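Side-chain contacts in DNA ligase (Aquifex aeolicus, PDB 3QWU), which binds adenosine and calcium and probably seals breaks in nucleic acid strands at the expense of ATP: residues K245-L248 against Q249-P252; E253-T256 against N257-R261; I293-F296 against E297-K301. All coordinates share one frame; numbering follows the deposited sequence.

Contact 1. Residues K245-L248 against Q249-P252; sequences KNML and QLPP
The amide of N246 touches Q249 through its nitrogen, ND2 lying 3.5 Å from CG of Q249, so that an amide meets a methylene and not another amide. The side chains cross at about a right angle, their amide planes 37° apart. Q249 folds back at its second torsion (chi2 -66°), which brings its OE1 to 3.7 Å from CB of L248. The chain reverses here in a beta turn of type I character, closed by Q249 N and N246 O at 3.2 Å. A weak bond from L250 N to L248 O, 3.3 Å long, follows. M247 and L250 then lie alongside each other, both extending in one direction, with CG of M247 4.0 Å from CD1 of L250, while CG of L250 presses on M247 O at 3.0 Å. T256 of the second subunit packs on both of these side chains. Within the chain the turn lies in the loop leading from helix 233-242 to helix 254-269: M247 sits on F285 and L289 of helix 276-299, L248 on helix 353-363, and N246 on F352 of strand 343-352.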
ATOM      1  N   LYS A 245      12.330   4.212   2.849  1.00 41.73           N
ATOM      2  CA  LYS A 245      12.341   5.068   4.045  1.00 43.05           C
ATOM      3  C   LYS A 245      11.073   5.915   4.131  1.00 44.81           C
ATOM      4  O   LYS A 245      10.696   6.437   5.189  1.00 43.95           O
ATOM      5  CB  LYS A 245      13.592   5.937   4.050  1.00 42.25           C
ATOM      6  CG  LYS A 245      14.839   5.108   4.322  1.00 41.72           C
ATOM      7  CD  LYS A 245      16.129   5.863   4.097  1.00 42.03           C
ATOM      8  CE  LYS A 245      17.380   5.087   4.514  1.00 40.48           C
ATOM      9  NZ  LYS A 245      18.576   5.969   4.450  1.00 40.95           N
ATOM     10  N   ASN A 246      10.374   5.908   3.003  1.00 46.28           N
ATOM     11  CA  ASN A 246       9.300   6.801   2.661  1.00 48.14           C
ATOM     12  C   ASN A 246       7.992   6.116   2.775  1.00 48.53           C
ATOM     13  O   ASN A 246       6.984   6.691   2.427  1.00 48.41           O
ATOM     14  CB  ASN A 246       9.486   7.158   1.168  1.00 48.52           C
ATOM     15  CG  ASN A 246       9.265   8.585   0.892  1.00 52.21           C
ATOM     16  OD1 ASN A 246      10.032   9.178   0.111  1.00 57.46           O
ATOM     17  ND2 ASN A 246       8.249   9.190   1.554  1.00 52.67           N
ATOM     18  N   MET A 247       8.006   4.866   3.232  1.00 50.23           N
ATOM     19  CA  MET A 247       6.827   3.981   3.138  1.00 51.81           C
ATOM     20  C   MET A 247       5.605   4.374   3.938  1.00 53.76           C
ATOM     21  O   MET A 247       4.550   3.830   3.679  1.00 53.86           O
ATOM     22  CB  MET A 247       7.163   2.542   3.522  1.00 52.04           C
ATOM     23  CG  MET A 247       7.359   1.654   2.358  1.00 53.87           C
ATOM     24  SD  MET A 247       7.729  -0.027   2.876  1.00 59.73           S
ATOM     25  CE  MET A 247       8.688  -0.506   1.404  1.00 51.23           C
ATOM     26  N   LEU A 248       5.729   5.237   4.938  1.00 55.49           N
ATOM     27  CA  LEU A 248       4.559   5.553   5.749  1.00 58.23           C
ATOM     28  C   LEU A 248       3.755   6.640   5.026  1.00 60.24           C
ATOM     29  O   LEU A 248       2.545   6.726   5.174  1.00 61.02           O
ATOM     30  CB  LEU A 248       4.960   5.931   7.184  1.00 58.82           C
ATOM     31  CG  LEU A 248       5.712   4.836   7.987  1.00 57.98           C
ATOM     32  CD1 LEU A 248       6.062   5.310   9.390  1.00 57.00           C
ATOM     33  CD2 LEU A 248       4.920   3.531   8.066  1.00 57.29           C
ATOM     34  N   GLN A 249       4.433   7.381   4.158  1.00 61.68           N
ATOM     35  CA  GLN A 249       3.810   8.403   3.321  1.00 63.75           C
ATOM     36  C   GLN A 249       3.345   7.846   1.949  1.00 64.42           C
ATOM     37  O   GLN A 249       3.582   8.487   0.931  1.00 64.63           O
ATOM     38  CB  GLN A 249       4.818   9.570   3.069  1.00 63.62           C
ATOM     39  CG  GLN A 249       5.917   9.815   4.143  1.00 64.92           C
ATOM     40  CD  GLN A 249       5.389  10.287   5.521  1.00 69.13           C
ATOM     41  OE1 GLN A 249       5.478   9.557   6.516  1.00 70.40           O
ATOM     42  NE2 GLN A 249       4.877  11.519   5.581  1.00 70.91           N
ATOM     43  N   LEU A 250       2.693   6.678   1.908  1.00 65.89           N
ATOM     44  CA  LEU A 250       2.359   6.009   0.635  1.00 66.43           C
ATOM     45  C   LEU A 250       0.946   6.222   0.147  1.00 68.27           C
ATOM     46  O   LEU A 250       0.003   5.840   0.828  1.00 69.96           O
ATOM     47  CB  LEU A 250       2.505   4.493   0.755  1.00 66.56           C
ATOM     48  CG  LEU A 250       3.873   3.815   0.710  1.00 66.38           C
ATOM     49  CD1 LEU A 250       3.666   2.295   0.897  1.00 66.74           C
ATOM     50  CD2 LEU A 250       4.675   4.135  -0.556  1.00 65.12           C
ATOM     51  N   PRO A 251       0.780   6.707  -1.090  1.00 69.57           N
ATOM     52  CA  PRO A 251      -0.581   6.925  -1.552  1.00 71.02           C
ATOM     53  C   PRO A 251      -1.396   5.621  -1.638  1.00 72.04           C
ATOM     54  O   PRO A 251      -0.805   4.517  -1.581  1.00 71.82           O
ATOM     55  CB  PRO A 251      -0.376   7.521  -2.947  1.00 70.58           C
ATOM     56  CG  PRO A 251       0.844   6.848  -3.447  1.00 69.36           C
ATOM     57  CD  PRO A 251       1.739   6.736  -2.213  1.00 69.05           C
ATOM     58  N   PRO A 252      -2.740   5.744  -1.798  1.00 73.70           N
ATOM     59  CA  PRO A 252      -3.659   4.589  -1.834  1.00 74.37           C
ATOM     60  C   PRO A 252      -3.531   3.646  -3.024  1.00 73.88           C
ATOM     61  O   PRO A 252      -4.458   2.898  -3.279  1.00 74.95           O
ATOM     62  CB  PRO A 252      -5.059   5.234  -1.837  1.00 75.73           C
ATOM     63  CG  PRO A 252      -4.842   6.649  -1.307  1.00 76.14           C
ATOM     64  CD  PRO A 252      -3.481   7.030  -1.789  1.00 74.51           C
TER

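Contact 2. Residues E253-T256 against N257-R261; sequences EYYT and NRILR
N257 to R261 follow E253 to T256 in the first turns of helix 254-269, with E253 at the N-cap position and the carbonyls of Y254, Y255 and T256 accepting from N of R258, I259 and L260. N257 brings ND2 within 3.9 Å of OE1 of E253. R258 lays its guanidinium flat over the Y254 ring, planes 11° apart, CZ 3.7 Å from the ring centroid in a cation-pi stack. NH1 sits toward the ring's rim, nearest CE1, and the extended chain from CG to NE brings CD above the rim at CE2. With an alanine in place of Y254, this guanidinium would probably lose the surface that holds it flat and be freer to turn beside D239, a calcium ligand with which it makes a long, weak ion pair. CD1 of I259 lies 3.9 Å from CD2 of Y255, in the plane of that ring, which also meets Y255 of the second subunit. L260 puts CD1 3.8 Å from OG1 of T256. R261 comes over the R258 guanidinium from the face opposite Y254, its NH2 3.7 Å above the plane. NH2 also donates to OD1 of N257 at 2.9 Å, and NE adds a weak bond there.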
ATOM      1  N   GLU A 253      -2.424   3.667  -3.756  1.00 72.92           N
ATOM      2  CA  GLU A 253      -2.157   2.607  -4.730  1.00 72.07           C
ATOM      3  C   GLU A 253      -0.693   2.514  -5.122  1.00 69.80           C
ATOM      4  O   GLU A 253      -0.431   2.250  -6.269  1.00 69.96           O
ATOM      5  CB  GLU A 253      -2.960   2.819  -6.040  1.00 72.99           C
ATOM      6  CG  GLU A 253      -4.496   2.901  -5.971  1.00 76.11           C
ATOM      7  CD  GLU A 253      -5.164   2.903  -7.365  1.00 79.44           C
ATOM      8  OE1 GLU A 253      -4.440   2.757  -8.394  1.00 81.61           O
ATOM      9  OE2 GLU A 253      -6.414   3.042  -7.427  1.00 79.46           O
ATOM     10  N   TYR A 254       0.280   2.738  -4.247  1.00 68.27           N
ATOM     11  CA  TYR A 254       1.672   2.440  -4.677  1.00 66.59           C
ATOM     12  C   TYR A 254       1.791   0.901  -4.964  1.00 65.63           C
ATOM     13  O   TYR A 254       2.478   0.507  -5.906  1.00 65.66           O
ATOM     14  CB  TYR A 254       2.730   2.927  -3.654  1.00 66.30           C
ATOM     15  CG  TYR A 254       3.897   3.753  -4.213  1.00 65.37           C
ATOM     16  CD1 TYR A 254       3.730   5.089  -4.627  1.00 66.11           C
ATOM     17  CD2 TYR A 254       5.185   3.219  -4.282  1.00 67.07           C
ATOM     18  CE1 TYR A 254       4.839   5.879  -5.138  1.00 65.62           C
ATOM     19  CE2 TYR A 254       6.284   3.972  -4.795  1.00 66.48           C
ATOM     20  CZ  TYR A 254       6.113   5.301  -5.222  1.00 66.44           C
ATOM     21  OH  TYR A 254       7.228   5.996  -5.714  1.00 62.99           O
ATOM     22  N   TYR A 255       1.078   0.051  -4.197  1.00 64.30           N
ATOM     23  CA  TYR A 255       1.253  -1.406  -4.320  1.00 62.51           C
ATOM     24  C   TYR A 255       0.674  -1.861  -5.603  1.00 61.00           C
ATOM     25  O   TYR A 255       1.403  -2.242  -6.526  1.00 60.72           O
ATOM     26  CB  TYR A 255       0.632  -2.229  -3.143  1.00 62.94           C
ATOM     27  CG  TYR A 255       1.460  -2.069  -1.926  1.00 62.24           C
ATOM     28  CD1 TYR A 255       1.066  -1.201  -0.916  1.00 61.51           C
ATOM     29  CD2 TYR A 255       2.693  -2.715  -1.817  1.00 61.97           C
ATOM     30  CE1 TYR A 255       1.858  -0.984   0.166  1.00 61.75           C
ATOM     31  CE2 TYR A 255       3.492  -2.524  -0.720  1.00 62.31           C
ATOM     32  CZ  TYR A 255       3.062  -1.644   0.275  1.00 63.20           C
ATOM     33  OH  TYR A 255       3.835  -1.399   1.378  1.00 64.04           O
ATOM     34  N   THR A 256      -0.649  -1.832  -5.650  1.00 59.11           N
ATOM     35  CA  THR A 256      -1.359  -2.251  -6.821  1.00 58.40           C
ATOM     36  C   THR A 256      -0.722  -1.691  -8.152  1.00 56.09           C
ATOM     37  O   THR A 256      -0.784  -2.342  -9.212  1.00 55.19           O
ATOM     38  CB  THR A 256      -2.879  -1.912  -6.667  1.00 59.89           C
ATOM     39  OG1 THR A 256      -3.511  -1.841  -7.955  1.00 62.88           O
ATOM     40  CG2 THR A 256      -3.113  -0.582  -5.892  1.00 61.30           C
ATOM     41  N   ASN A 257      -0.077  -0.518  -8.070  1.00 52.97           N
ATOM     42  CA  ASN A 257       0.337   0.217  -9.247  1.00 50.32           C
ATOM     43  C   ASN A 257       1.718  -0.130  -9.741  1.00 46.76           C
ATOM     44  O   ASN A 257       1.874  -0.464 -10.895  1.00 44.54           O
ATOM     45  CB  ASN A 257       0.243   1.714  -8.999  1.00 50.19           C
ATOM     46  CG  ASN A 257       0.078   2.471 -10.256  1.00 50.89           C
ATOM     47  OD1 ASN A 257       1.055   2.822 -10.921  1.00 46.16           O
ATOM     48  ND2 ASN A 257      -1.187   2.703 -10.633  1.00 55.32           N
ATOM     49  N   ARG A 258       2.725  -0.040  -8.884  1.00 43.89           N
ATOM     50  CA  ARG A 258       4.082  -0.367  -9.343  1.00 41.77           C
ATOM     51  C   ARG A 258       4.320  -1.875  -9.571  1.00 39.74           C
ATOM     52  O   ARG A 258       5.085  -2.268 -10.440  1.00 38.30           O
ATOM     53  CB  ARG A 258       5.124   0.298  -8.459  1.00 42.54           C
ATOM     54  CG  ARG A 258       5.554   1.696  -9.021  1.00 43.47           C
ATOM     55  CD  ARG A 258       6.279   2.540  -8.023  1.00 47.33           C
ATOM     56  NE  ARG A 258       6.400   3.925  -8.488  1.00 49.05           N
ATOM     57  CZ  ARG A 258       5.458   4.855  -8.381  1.00 49.53           C
ATOM     58  NH1 ARG A 258       4.283   4.599  -7.793  1.00 51.30           N
ATOM     59  NH2 ARG A 258       5.704   6.067  -8.877  1.00 51.19           N
ATOM     60  N   ILE A 259       3.582  -2.701  -8.834  1.00 37.93           N
ATOM     61  CA  ILE A 259       3.611  -4.132  -9.013  1.00 36.44           C
ATOM     62  C   ILE A 259       2.915  -4.548 -10.297  1.00 35.77           C
ATOM     63  O   ILE A 259       3.443  -5.367 -11.046  1.00 34.90           O
ATOM     64  CB  ILE A 259       2.974  -4.861  -7.798  1.00 36.10           C
ATOM     65  CG1 ILE A 259       3.863  -4.629  -6.575  1.00 36.15           C
ATOM     66  CG2 ILE A 259       2.834  -6.320  -8.085  1.00 34.40           C
ATOM     67  CD1 ILE A 259       3.119  -4.543  -5.273  1.00 36.37           C
ATOM     68  N   LEU A 260       1.716  -4.002 -10.533  1.00 35.00           N
ATOM     69  CA  LEU A 260       1.047  -4.199 -11.806  1.00 34.79           C
ATOM     70  C   LEU A 260       1.918  -3.779 -12.993  1.00 33.45           C
ATOM     71  O   LEU A 260       1.796  -4.344 -14.061  1.00 33.85           O
ATOM     72  CB  LEU A 260      -0.321  -3.486 -11.860  1.00 35.73           C
ATOM     73  CG  LEU A 260      -1.480  -4.343 -11.288  1.00 36.76           C
ATOM     74  CD1 LEU A 260      -2.823  -3.615 -11.188  1.00 36.64           C
ATOM     75  CD2 LEU A 260      -1.610  -5.542 -12.129  1.00 37.57           C
ATOM     76  N   ARG A 261       2.749  -2.767 -12.842  1.00 31.77           N
ATOM     77  CA  ARG A 261       3.641  -2.416 -13.955  1.00 31.88           C
ATOM     78  C   ARG A 261       4.611  -3.562 -14.239  1.00 30.49           C
ATOM     79  O   ARG A 261       4.822  -3.927 -15.362  1.00 29.49           O
ATOM     80  CB  ARG A 261       4.429  -1.167 -13.660  1.00 30.71           C
ATOM     81  CG  ARG A 261       3.621   0.104 -13.778  1.00 33.18           C
ATOM     82  CD  ARG A 261       4.498   1.275 -13.167  1.00 36.91           C
ATOM     83  NE  ARG A 261       3.696   2.355 -12.568  1.00 35.50           N
ATOM     84  CZ  ARG A 261       4.216   3.439 -12.051  1.00 34.96           C
ATOM     85  NH1 ARG A 261       5.542   3.641 -12.050  1.00 36.53           N
ATOM     86  NH2 ARG A 261       3.411   4.348 -11.580  1.00 39.41           N
TER

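Contact 3. Residues I293-F296 against E297-K301; sequences IEQF and EKEHK
F296 and E297 stand next to each other on the helix, their side chains passing at a slant, the ring and the carboxylate planes 54° apart. The phenyl ring leaves with CG opposite the backbone N, while E297 bends at its second torsion (chi2 -69°) and thereby carries OE2 to 3.8 Å from CD1 of F296. L363 of helix 353-363 touches both side chains, and Y267 of the second subunit packs on E297. One position back, Q295 crosses E299 in a similar slanting fashion, but the contact is made by the aliphatic parts: CG of Q295 is 3.9 Å from CG of E299, and amide and carboxylate are turned 68° apart. The polar end of Q295 is engaged elsewhere, OE1 accepting from the backbone N of Y303. These pairs lie at the C-terminal end of helix 276-299, where the regular bonding runs out with E299 N on Q295 O at 2.8 Å and H300 then swings to positive phi. Its weak N-H bond to F296 O is joined at that oxygen by a contact from H300 CA at 3.1 Å. The imidazole has K298 O above one face. At the edge, in the ring plane, a water lies 2.6 Å from ND1 of H300. This water donates to F296 O, again at 2.6 Å, bridging the histidine to the last turn, and it also stands over one face of the F296 ring, toward the rim.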
ATOM      1  N   ILE A 293      16.677  -0.040   8.532  1.00 36.21           N
ATOM      2  CA  ILE A 293      16.953  -0.618   9.852  1.00 37.38           C
ATOM      3  C   ILE A 293      18.421  -0.556  10.269  1.00 38.82           C
ATOM      4  O   ILE A 293      18.736  -0.238  11.427  1.00 38.39           O
ATOM      5  CB  ILE A 293      16.479  -2.069   9.941  1.00 38.22           C
ATOM      6  CG1 ILE A 293      14.946  -2.100  10.018  1.00 38.56           C
ATOM      7  CG2 ILE A 293      17.084  -2.809  11.138  1.00 36.70           C
ATOM      8  CD1 ILE A 293      14.363  -3.331   9.371  1.00 37.30           C
ATOM      9  N   GLU A 294      19.335  -0.899   9.358  1.00 39.42           N
ATOM     10  CA  GLU A 294      20.788  -0.718   9.666  1.00 40.29           C
ATOM     11  C   GLU A 294      21.087   0.762  10.005  1.00 38.88           C
ATOM     12  O   GLU A 294      21.844   1.012  10.937  1.00 38.02           O
ATOM     13  CB  GLU A 294      21.707  -1.183   8.525  1.00 40.26           C
ATOM     14  CG  GLU A 294      21.887  -2.742   8.449  1.00 45.57           C
ATOM     15  CD  GLU A 294      22.336  -3.210   7.058  1.00 46.74           C
ATOM     16  OE1 GLU A 294      22.282  -2.416   6.117  1.00 47.53           O
ATOM     17  OE2 GLU A 294      22.746  -4.368   6.897  1.00 52.12           O
ATOM     18  N   GLN A 295      20.509   1.707   9.253  1.00 36.26           N
ATOM     19  CA  GLN A 295      20.799   3.104   9.486  1.00 36.38           C
ATOM     20  C   GLN A 295      20.231   3.524  10.861  1.00 37.54           C
ATOM     21  O   GLN A 295      20.925   4.211  11.639  1.00 37.38           O
ATOM     22  CB  GLN A 295      20.267   3.980   8.371  1.00 35.69           C
ATOM     23  CG  GLN A 295      20.643   5.457   8.466  1.00 36.99           C
ATOM     24  CD  GLN A 295      19.862   6.384   7.506  1.00 37.53           C
ATOM     25  OE1 GLN A 295      18.611   6.370   7.439  1.00 34.82           O
ATOM     26  NE2 GLN A 295      20.606   7.219   6.784  1.00 38.04           N
ATOM     27  N   PHE A 296      19.022   3.060  11.168  1.00 36.73           N
ATOM     28  CA  PHE A 296      18.427   3.283  12.472  1.00 38.19           C
ATOM     29  C   PHE A 296      19.270   2.745  13.617  1.00 40.48           C
ATOM     30  O   PHE A 296      19.416   3.420  14.645  1.00 40.93           O
ATOM     31  CB  PHE A 296      17.031   2.666  12.604  1.00 37.10           C
ATOM     32  CG  PHE A 296      16.420   2.921  13.941  1.00 37.81           C
ATOM     33  CD1 PHE A 296      16.339   1.926  14.892  1.00 38.79           C
ATOM     34  CD2 PHE A 296      16.038   4.212  14.300  1.00 36.97           C
ATOM     35  CE1 PHE A 296      15.817   2.186  16.162  1.00 38.53           C
ATOM     36  CE2 PHE A 296      15.530   4.476  15.550  1.00 35.96           C
ATOM     37  CZ  PHE A 296      15.401   3.455  16.489  1.00 37.10           C
ATOM     38  N   GLU A 297      19.794   1.525  13.472  1.00 41.84           N
ATOM     39  CA  GLU A 297      20.646   0.957  14.519  1.00 44.78           C
ATOM     40  C   GLU A 297      21.953   1.715  14.692  1.00 45.45           C
ATOM     41  O   GLU A 297      22.437   1.865  15.803  1.00 47.60           O
ATOM     42  CB  GLU A 297      20.949  -0.526  14.271  1.00 45.54           C
ATOM     43  CG  GLU A 297      19.771  -1.414  14.463  1.00 49.03           C
ATOM     44  CD  GLU A 297      19.321  -1.520  15.914  1.00 55.78           C
ATOM     45  OE1 GLU A 297      20.104  -2.016  16.767  1.00 61.25           O
ATOM     46  OE2 GLU A 297      18.170  -1.135  16.201  1.00 58.87           O
ATOM     47  N   LYS A 298      22.532   2.183  13.599  1.00 45.56           N
ATOM     48  CA  LYS A 298      23.781   2.952  13.653  1.00 46.94           C
ATOM     49  C   LYS A 298      23.568   4.373  14.179  1.00 46.62           C
ATOM     50  O   LYS A 298      24.174   4.758  15.143  1.00 47.18           O
ATOM     51  CB  LYS A 298      24.455   3.001  12.270  1.00 46.49           C
ATOM     52  CG  LYS A 298      25.992   3.162  12.295  1.00 50.51           C
ATOM     53  CD  LYS A 298      26.707   1.826  12.625  1.00 54.96           C
ATOM     54  CE  LYS A 298      27.060   1.654  14.126  1.00 57.42           C
ATOM     55  NZ  LYS A 298      26.785   0.250  14.639  1.00 57.44           N
ATOM     56  N   GLU A 299      22.695   5.134  13.546  1.00 46.13           N
ATOM     57  CA  GLU A 299      22.611   6.574  13.779  1.00 47.14           C
ATOM     58  C   GLU A 299      21.371   6.960  14.535  1.00 47.22           C
ATOM     59  O   GLU A 299      21.171   8.145  14.759  1.00 47.83           O
ATOM     60  CB  GLU A 299      22.553   7.377  12.485  1.00 46.34           C
ATOM     61  CG  GLU A 299      23.112   6.725  11.249  1.00 49.68           C
ATOM     62  CD  GLU A 299      24.516   7.130  10.915  1.00 54.72           C
ATOM     63  OE1 GLU A 299      25.204   7.725  11.777  1.00 57.95           O
ATOM     64  OE2 GLU A 299      24.920   6.828   9.765  1.00 58.55           O
ATOM     65  N   HIS A 300      20.493   6.005  14.853  1.00 47.27           N
ATOM     66  CA  HIS A 300      19.350   6.267  15.756  1.00 48.08           C
ATOM     67  C   HIS A 300      18.277   7.190  15.133  1.00 47.69           C
ATOM     68  O   HIS A 300      17.377   7.690  15.816  1.00 47.65           O
ATOM     69  CB  HIS A 300      19.889   6.822  17.076  1.00 49.67           C
ATOM     70  CG  HIS A 300      21.154   6.154  17.537  1.00 51.15           C
ATOM     71  ND1 HIS A 300      21.233   4.799  17.798  1.00 51.52           N
ATOM     72  CD2 HIS A 300      22.395   6.652  17.783  1.00 52.32           C
ATOM     73  CE1 HIS A 300      22.457   4.494  18.196  1.00 51.40           C
ATOM     74  NE2 HIS A 300      23.178   5.601  18.211  1.00 53.40           N
ATOM     75  N   LYS A 301      18.383   7.364  13.813  1.00 46.81           N
ATOM     76  CA  LYS A 301      17.477   8.160  12.995  1.00 46.96           C
ATOM     77  C   LYS A 301      17.394   7.513  11.607  1.00 44.74           C
ATOM     78  O   LYS A 301      18.397   6.963  11.080  1.00 44.47           O
ATOM     79  CB  LYS A 301      18.031   9.581  12.737  1.00 48.16           C
ATOM     80  CG  LYS A 301      18.205  10.481  13.909  1.00 53.96           C
ATOM     81  CD  LYS A 301      16.891  11.170  14.358  1.00 60.76           C
ATOM     82  CE  LYS A 301      17.136  12.278  15.401  1.00 63.90           C
ATOM     83  NZ  LYS A 301      16.041  13.312  15.309  1.00 67.48           N
TER
HETATM   84  O   HOH W   1      19.417   3.081  17.176  1.00 58.79           O

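Leaving helix 233-242, the chain makes the turn of contact 1 and passes straight into contact 2, whose first residue follows P252 and stands at the N-cap position of helix 254-269. Contact 3 comes later, at the far end of helix 276-299. Each pairs adjoining segments, so the three stand in series, none nested in or crossing another. Space brings them together differently: CD1 of L250 packs on OH of Y255 at 3.7 Å, joining contacts 1 and 2, and NZ of K245 probably bonds to OE1 of Q295, tying the loop to the end of the long helix. Contacts 2 and 3 do not touch, their nearest atoms about 13 Å apart, yet all three reach the second subunit.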